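Local coordinates for putative TIM-barrel metal-dependent hydrolase (Mycobacterium avium subsp. paratuberculosis S397, PDB 4DZI), which is a putative metal-dependent hydrolase of the amidohydrolase family, with a bimetal site in a TIM barrel; its substrate is not established, at residues D104-V109 / H161-A166; V192-A197 / R206-R211; R266-T271 / A289-N294. All blocks are in the same frame, centred on the assembly; numbering follows the deposited sequence.

Contact 1: D104-V109 / H161-A166; sequences DARIAV and HRIIAA
Ile-107 of helix 103-113 lies against Arg-162 and Ile-163, where strand 163-165 of the TIM barrel begins. Helix 103-113 leads into strand 115-121, and here it packs on the start of the next strand in the parallel sheet, 163-165.

Arg-162 and Ile-163 share the strand-side surface almost evenly. Arg-162 CB is pressed by Ile-107 CD1 at 3.3 Å, a tight approach for two carbons. Its CG is the next atom along, 3.8 Å from the same Ile-107 CD1. The chain then turns twice, with chi2 at -55° and chi3 at -62°. This folds the guanidinium back toward the helix instead of sending it straight out. NE donates to the backbone O of Glu-116. NH1 comes within 3.3 Å of Ile-107 CG2, the second branch of the same isoleucine, which meets the guanidinium obliquely. NH2 forms a salt bridge with Asp-111 and a hydrogen bond to Ile-115 O. The charged end is thus held by the last part of the helix and the start of the next strand, while its aliphatic base packs on Ile-107.

The same methyl, Ile-107 CD1, also touches Ile-163 CD1 at 3.7 Å, and Ile-163 packs further on Met-110 and Met-120. No hydrogen bond crosses between 104-109 and 161-166. Arg-106 adds only a light touch, its CG 4.4 Å from Ile-163 CD1. Its guanidinium points to other partners: NH1 donates to Glu-99 O, and NH2 to Asn-14 OD1 and to the backbone O of His-15, a cadmium ligand.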
# COMPACT_ATOMS: atom_id res chain seq x y z
N ASP C 104 15.06 28.57 24.91
CA ASP C 104 14.54 29.87 25.33
C ASP C 104 13.99 30.68 24.17
O ASP C 104 12.94 31.29 24.29
CB ASP C 104 15.64 30.72 26.00
CG ASP C 104 16.08 30.17 27.33
OD1 ASP C 104 15.40 29.28 27.89
OD2 ASP C 104 17.13 30.65 27.82
N ALA C 105 14.71 30.70 23.05
CA ALA C 105 14.21 31.42 21.89
C ALA C 105 12.89 30.81 21.40
O ALA C 105 11.99 31.54 20.95
CB ALA C 105 15.23 31.42 20.75
N ARG C 106 12.79 29.48 21.47
CA ARG C 106 11.57 28.79 21.02
C ARG C 106 10.34 29.15 21.86
O ARG C 106 9.26 29.40 21.31
CB ARG C 106 11.77 27.27 20.99
CG ARG C 106 10.60 26.52 20.32
CD ARG C 106 10.28 27.10 18.95
NE ARG C 106 9.44 26.16 18.20
CZ ARG C 106 9.93 25.22 17.40
NH1 ARG C 106 11.24 25.09 17.25
NH2 ARG C 106 9.10 24.37 16.78
N ILE C 107 10.54 29.22 23.18
CA ILE C 107 9.44 29.56 24.09
C ILE C 107 8.90 30.95 23.77
O ILE C 107 7.70 31.19 23.77
CB ILE C 107 9.88 29.52 25.57
CG1 ILE C 107 10.27 28.10 25.97
CG2 ILE C 107 8.78 30.06 26.49
CD1 ILE C 107 9.15 27.12 25.77
N ALA C 108 9.80 31.89 23.50
CA ALA C 108 9.37 33.24 23.15
C ALA C 108 8.58 33.29 21.84
O ALA C 108 7.63 34.05 21.74
CB ALA C 108 10.59 34.15 23.07
N VAL C 109 8.97 32.49 20.86
CA VAL C 109 8.19 32.37 19.63
C VAL C 109 6.84 31.68 19.88
O VAL C 109 5.85 32.09 19.31
CB VAL C 109 9.03 31.64 18.53
CG1 VAL C 109 8.17 31.21 17.35
CG2 VAL C 109 10.11 32.59 18.04
N HIS C 161 6.37 23.26 31.60
CA HIS C 161 5.40 22.49 30.79
C HIS C 161 5.03 23.16 29.48
O HIS C 161 3.87 23.07 29.03
CB HIS C 161 4.16 22.11 31.62
CG HIS C 161 4.48 21.26 32.83
ND1 HIS C 161 5.27 20.16 32.77
CD2 HIS C 161 4.09 21.38 34.17
CE1 HIS C 161 5.39 19.62 34.00
NE2 HIS C 161 4.67 20.37 34.86
N ARG C 162 6.00 23.80 28.83
CA ARG C 162 5.77 24.42 27.53
C ARG C 162 6.15 23.45 26.40
O ARG C 162 5.62 23.54 25.30
CB ARG C 162 6.66 25.66 27.36
CG ARG C 162 6.41 26.82 28.33
CD ARG C 162 4.95 27.29 28.31
NE ARG C 162 4.49 27.82 27.02
CZ ARG C 162 4.78 29.03 26.54
NH1 ARG C 162 5.56 29.86 27.23
NH2 ARG C 162 4.32 29.43 25.36
N ILE C 163 7.06 22.52 26.69
CA ILE C 163 7.58 21.66 25.61
C ILE C 163 7.58 20.21 26.01
O ILE C 163 8.12 19.83 27.04
CB ILE C 163 8.98 22.14 25.17
CG1 ILE C 163 8.83 23.44 24.38
CG2 ILE C 163 9.72 21.03 24.42
CD1 ILE C 163 10.13 24.08 23.94
N ILE C 164 6.91 19.38 25.21
CA ILE C 164 7.00 17.94 25.41
C ILE C 164 7.95 17.42 24.35
O ILE C 164 7.56 17.32 23.19
CB ILE C 164 5.60 17.29 25.23
CG1 ILE C 164 4.62 17.83 26.27
CG2 ILE C 164 5.70 15.77 25.28
CD1 ILE C 164 5.12 17.63 27.68
N ALA C 165 9.22 17.18 24.70
CA ALA C 165 10.17 16.67 23.71
C ALA C 165 10.17 15.17 23.78
O ALA C 165 10.55 14.60 24.79
CB ALA C 165 11.58 17.24 23.96
N ALA C 166 9.76 14.52 22.70
CA ALA C 166 9.57 13.09 22.70
C ALA C 166 10.85 12.33 22.34
O ALA C 166 11.36 12.45 21.22
CB ALA C 166 8.46 12.75 21.70

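Contact 2: V192-A197 / R206-R211; sequences VLVRPA and RSLGDR
Leu-208 carries the contact with Val-194 and Ala-197. Its CD2 meets Val-194 CG1 at 3.8 Å, the closest approach between 192-197 and 206-211. Val-194 and Leu-208 lie alongside each other, pointing opposite ways. Val-194 offers CG1 because this branch stands anti to the backbone N, with chi1 at 169°. Across the contact, Leu-208 CG and CD1 each lie 4.1 Å from Ala-197 O. Phe-229, Thr-271 and Met-275 also pack on Leu-208, as does Trp-243 of the second subunit. No hydrogen bond crosses between the segments. Even the nearest CA atoms, those of Ala-197 and Leu-208, are 8.0 Å apart.

Segment 192-197 holds strand 192-193 of the TIM barrel and the chain leaving it; segment 206-211 is later in the loop that leads to helix 214-223. The outgoing chain makes an inverse gamma turn centred on Pro-196. Here the Ala-197 N to Arg-195 O bond of 2.8 Å is weak. The turn brings Ala-197 CB over the centre of one face of the Arg-195 guanidinium, 3.6 Å above its plane. NH1 of that arginine is held by Asp-233 O and Glu-130.

The returning chain makes a type I turn from Ser-207 to Asp-210. An ST turn overlaps it, with Gly-209 N donating to Ser-207 OG at 3.1 Å. The same hydroxyl is hydrogen-bonded to His-278 and Ser-274. At the end of the turn the chain leaves the packed region: Asp-210 is partly exposed, and its OD1 bonds to Ser-212 OG. Arg-211 is exposed, and its NE forms a salt bridge with Asp-214.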
# COMPACT_ATOMS: atom_id res chain seq x y z
N VAL C 192 6.55 9.11 23.83
CA VAL C 192 7.76 8.53 23.24
C VAL C 192 7.47 8.25 21.76
O VAL C 192 6.32 7.95 21.40
CB VAL C 192 8.22 7.23 23.93
CG1 VAL C 192 8.35 7.44 25.43
CG2 VAL C 192 7.24 6.10 23.62
N LEU C 193 8.49 8.30 20.92
CA LEU C 193 8.30 8.00 19.50
C LEU C 193 8.84 6.61 19.20
O LEU C 193 9.98 6.30 19.52
CB LEU C 193 9.08 8.99 18.63
CG LEU C 193 8.66 10.43 18.87
CD1 LEU C 193 9.49 11.31 17.93
CD2 LEU C 193 7.17 10.63 18.62
N VAL C 194 8.02 5.76 18.57
CA VAL C 194 8.53 4.52 18.02
C VAL C 194 8.36 4.66 16.52
O VAL C 194 7.37 5.24 16.06
CB VAL C 194 7.71 3.32 18.56
CG1 VAL C 194 8.05 2.02 17.79
CG2 VAL C 194 8.00 3.10 20.05
N ARG C 195 9.34 4.18 15.76
CA ARG C 195 9.28 4.39 14.33
C ARG C 195 8.15 3.57 13.68
O ARG C 195 8.00 2.39 13.97
CB ARG C 195 10.62 4.03 13.71
CG ARG C 195 10.68 4.40 12.22
CD ARG C 195 12.09 4.25 11.66
NE ARG C 195 12.57 2.87 11.85
CZ ARG C 195 13.02 2.08 10.88
NH1 ARG C 195 13.08 2.49 9.61
NH2 ARG C 195 13.45 0.86 11.20
N PRO C 196 7.37 4.18 12.78
CA PRO C 196 6.28 3.42 12.11
C PRO C 196 6.87 2.56 10.99
O PRO C 196 6.81 2.91 9.83
CB PRO C 196 5.37 4.52 11.53
CG PRO C 196 6.27 5.73 11.40
CD PRO C 196 7.27 5.63 12.54
N ALA C 197 7.46 1.44 11.39
CA ALA C 197 8.21 0.61 10.45
C ALA C 197 8.38 -0.74 11.11
O ALA C 197 8.25 -0.88 12.33
CB ALA C 197 9.61 1.21 10.21
N ARG C 206 10.71 -7.80 12.94
CA ARG C 206 9.53 -8.16 13.74
C ARG C 206 8.34 -7.19 13.54
O ARG C 206 8.51 -5.99 13.24
CB ARG C 206 9.85 -8.24 15.24
CG ARG C 206 10.86 -9.32 15.66
CD ARG C 206 10.98 -9.32 17.17
NE ARG C 206 11.67 -8.14 17.72
CZ ARG C 206 12.99 -7.92 17.67
NH1 ARG C 206 13.82 -8.77 17.05
NH2 ARG C 206 13.50 -6.82 18.20
N SER C 207 7.14 -7.72 13.69
CA SER C 207 5.92 -6.93 13.81
C SER C 207 6.01 -6.08 15.08
O SER C 207 6.61 -6.49 16.06
CB SER C 207 4.75 -7.90 13.94
OG SER C 207 3.56 -7.23 14.23
N LEU C 208 5.41 -4.88 15.05
CA LEU C 208 5.31 -4.06 16.26
C LEU C 208 4.60 -4.84 17.37
O LEU C 208 4.90 -4.65 18.54
CB LEU C 208 4.60 -2.75 15.95
CG LEU C 208 5.55 -1.76 15.25
CD1 LEU C 208 4.76 -0.68 14.53
CD2 LEU C 208 6.47 -1.11 16.29
N GLY C 209 3.69 -5.72 16.98
CA GLY C 209 2.94 -6.58 17.92
C GLY C 209 3.55 -7.93 18.29
O GLY C 209 2.84 -8.76 18.87
N ASP C 210 4.82 -8.14 17.98
CA ASP C 210 5.58 -9.30 18.47
C ASP C 210 5.46 -9.41 19.99
O ASP C 210 5.58 -8.43 20.69
CB ASP C 210 7.03 -9.21 18.06
CG ASP C 210 7.74 -10.55 18.17
OD1 ASP C 210 8.23 -10.88 19.27
OD2 ASP C 210 7.79 -11.27 17.14
N ARG C 211 5.24 -10.60 20.51
CA ARG C 211 5.10 -10.73 21.95
C ARG C 211 6.33 -10.32 22.73
O ARG C 211 6.22 -9.96 23.91
CB ARG C 211 4.72 -12.18 22.31
CG ARG C 211 3.48 -12.69 21.59
CD ARG C 211 2.23 -11.91 21.98
NE ARG C 211 1.98 -11.94 23.43
CZ ARG C 211 1.33 -12.93 24.04
NH1 ARG C 211 0.89 -13.96 23.35
NH2 ARG C 211 1.12 -12.90 25.35

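Contact 3: R266-T271 / A289-N294; sequences RAIHDT and AVSIEN. With CD (cadmium ion), chain Q; CD (cadmium ion), chain P; SO4 (sulfate ion), chain J.
Ile-268 of helix 266-277 packs on Ser-291 in strand 289-292 and Asn-294 just past its end. Ile-268 CG1 touches Ser-291 OG and Ile-268 CD1 reaches Asn-294 ND2, both at 3.5 Å. CG1 stands opposite the backbone N (chi1 -169°), which aims it and CD1 at the polar pair, while CG2 meets Asn-294 CB at 3.6 Å. The asparagine side chain runs roughly perpendicular to that of the isoleucine.

The asparagine is fixed in turn. Its ND2 donates almost straight (166°) to Ser-291 OG, 3.0 Å away and in the amide plane. ND2 also donates to Phe-229 O on the adjoining strand.

Farther out, the helix meets the second subunit. Arg-266 NE donates at 2.7 Å to O4 of a sulfate ion, probably from the crystallisation liquor, at the edge of the guanidinium and in its plane. Arg-301, Arg-305 and, from the second subunit, Arg-266 and Arg-305 also bind this sulfate. His-269 ND1 donates to Asp-270 OD1, which pairs with Arg-266 NH2 of the second subunit.

Glu-293 points to the metals. Its OE2 bridges two cadmium ions, at 2.2 Å and 2.5 Å, and OE1 binds the second of them. Asp-13, His-15, His-230, Asp-356, His-359 and Glu-361 also bind the two ions, and a water binds the one held by OE1. This is the bimetal centre of an amidohydrolase-type TIM barrel.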
# COMPACT_ATOMS: atom_id res chain seq x y z
N ARG C 266 1.65 4.45 3.16
CA ARG C 266 1.59 3.03 3.44
C ARG C 266 2.25 2.66 4.76
O ARG C 266 1.82 1.73 5.44
CB ARG C 266 2.27 2.23 2.31
CG ARG C 266 1.42 2.34 1.07
CD ARG C 266 1.91 1.46 -0.07
NE ARG C 266 0.83 1.29 -1.03
CZ ARG C 266 0.97 0.67 -2.20
NH1 ARG C 266 2.16 0.17 -2.53
NH2 ARG C 266 -0.06 0.54 -3.03
N ALA C 267 3.26 3.41 5.16
CA ALA C 267 3.92 3.04 6.42
C ALA C 267 2.99 3.14 7.62
O ALA C 267 2.97 2.24 8.46
CB ALA C 267 5.21 3.86 6.63
N ILE C 268 2.22 4.23 7.72
CA ILE C 268 1.35 4.38 8.88
C ILE C 268 0.19 3.38 8.84
O ILE C 268 -0.18 2.81 9.85
CB ILE C 268 0.85 5.83 9.04
CG1 ILE C 268 0.16 6.03 10.40
CG2 ILE C 268 -0.11 6.25 7.94
CD1 ILE C 268 1.02 5.69 11.61
N HIS C 269 -0.32 3.10 7.65
CA HIS C 269 -1.36 2.09 7.55
C HIS C 269 -0.86 0.75 8.08
O HIS C 269 -1.55 0.09 8.90
CB HIS C 269 -1.73 1.92 6.07
CG HIS C 269 -2.70 0.79 5.82
ND1 HIS C 269 -2.31 -0.50 5.73
CD2 HIS C 269 -4.08 0.80 5.66
CE1 HIS C 269 -3.40 -1.28 5.54
NE2 HIS C 269 -4.48 -0.49 5.48
N ASP C 270 0.31 0.33 7.58
CA ASP C 270 0.87 -0.97 7.93
C ASP C 270 1.28 -1.03 9.41
O ASP C 270 1.12 -2.05 10.08
CB ASP C 270 2.01 -1.34 7.01
CG ASP C 270 1.57 -1.44 5.55
OD1 ASP C 270 0.33 -1.33 5.29
OD2 ASP C 270 2.45 -1.62 4.67
N THR C 271 1.79 0.09 9.93
CA THR C 271 2.12 0.19 11.35
C THR C 271 0.88 -0.04 12.22
O THR C 271 0.93 -0.80 13.22
CB THR C 271 2.70 1.61 11.63
OG1 THR C 271 4.00 1.68 11.02
CG2 THR C 271 2.85 1.91 13.16
N ALA C 289 -1.99 5.58 21.48
CA ALA C 289 -1.10 5.83 20.37
C ALA C 289 -1.53 7.06 19.60
O ALA C 289 -2.72 7.44 19.56
CB ALA C 289 -1.07 4.63 19.43
N VAL C 290 -0.57 7.70 18.95
CA VAL C 290 -0.91 8.91 18.18
C VAL C 290 -0.12 8.88 16.87
O VAL C 290 1.06 8.59 16.86
CB VAL C 290 -0.66 10.26 18.94
CG1 VAL C 290 0.80 10.36 19.42
CG2 VAL C 290 -1.03 11.46 18.06
N SER C 291 -0.81 9.20 15.77
CA SER C 291 -0.19 9.30 14.44
C SER C 291 0.07 10.76 14.12
O SER C 291 -0.86 11.58 14.18
CB SER C 291 -1.16 8.70 13.40
OG SER C 291 -0.73 9.02 12.08
N ILE C 292 1.33 11.11 13.85
CA ILE C 292 1.70 12.50 13.57
C ILE C 292 2.36 12.64 12.18
O ILE C 292 3.31 11.92 11.87
CB ILE C 292 2.67 13.03 14.66
CG1 ILE C 292 2.14 12.69 16.07
CG2 ILE C 292 2.93 14.53 14.48
CD1 ILE C 292 3.07 13.09 17.21
N GLU C 293 1.85 13.57 11.39
CA GLU C 293 2.37 13.87 10.04
C GLU C 293 2.27 12.70 9.09
O GLU C 293 3.04 12.60 8.13
CB GLU C 293 3.81 14.46 10.05
CG GLU C 293 4.03 15.39 8.83
CD GLU C 293 5.40 16.02 8.69
OE1 GLU C 293 5.77 16.34 7.55
OE2 GLU C 293 6.11 16.17 9.71
N ASN C 294 1.29 11.84 9.32
CA ASN C 294 1.08 10.74 8.37
C ASN C 294 -0.22 10.88 7.57
O ASN C 294 -0.56 9.97 6.78
CB ASN C 294 1.04 9.45 9.18
CG ASN C 294 2.31 9.24 9.99
OD1 ASN C 294 3.40 9.36 9.46
ND2 ASN C 294 2.15 8.97 11.29
CD CD Q . 6.08 16.81 11.82
CD CD P . 7.46 17.78 8.39
S SO4 J . -2.82 1.30 0.08
O1 SO4 J . -2.88 -0.13 -0.09
O2 SO4 J . -4.10 2.04 -0.10
O3 SO4 J . -2.56 1.41 1.54
O4 SO4 J . -1.73 2.09 -0.46
O HOH W 1 8.99 15.82 8.32

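Contacts 2 and 3 are buried, while contact 1 is only partly so. Contacts 2 and 3 lie 11 Å apart, centre to centre, and both reach the sheet that contains strands 192-193 and 289-292. They meet directly, with Leu-208 CD1 3.5 Å from Thr-271 CG2, and both touch the second subunit. Contact 1 lies on strand 163-165, in another part of the barrel, and its segments touch no other chain. It still adjoins contact 2 through Ala-166 CB and Leu-193 CG, 3.7 Å apart. Contact 1 sets Ile-107 on an arginine and an isoleucine; contact 2 sets a leucine on a valine and a backbone carbonyl; contact 3 sets an isoleucine on polar groups beside a metal ligand.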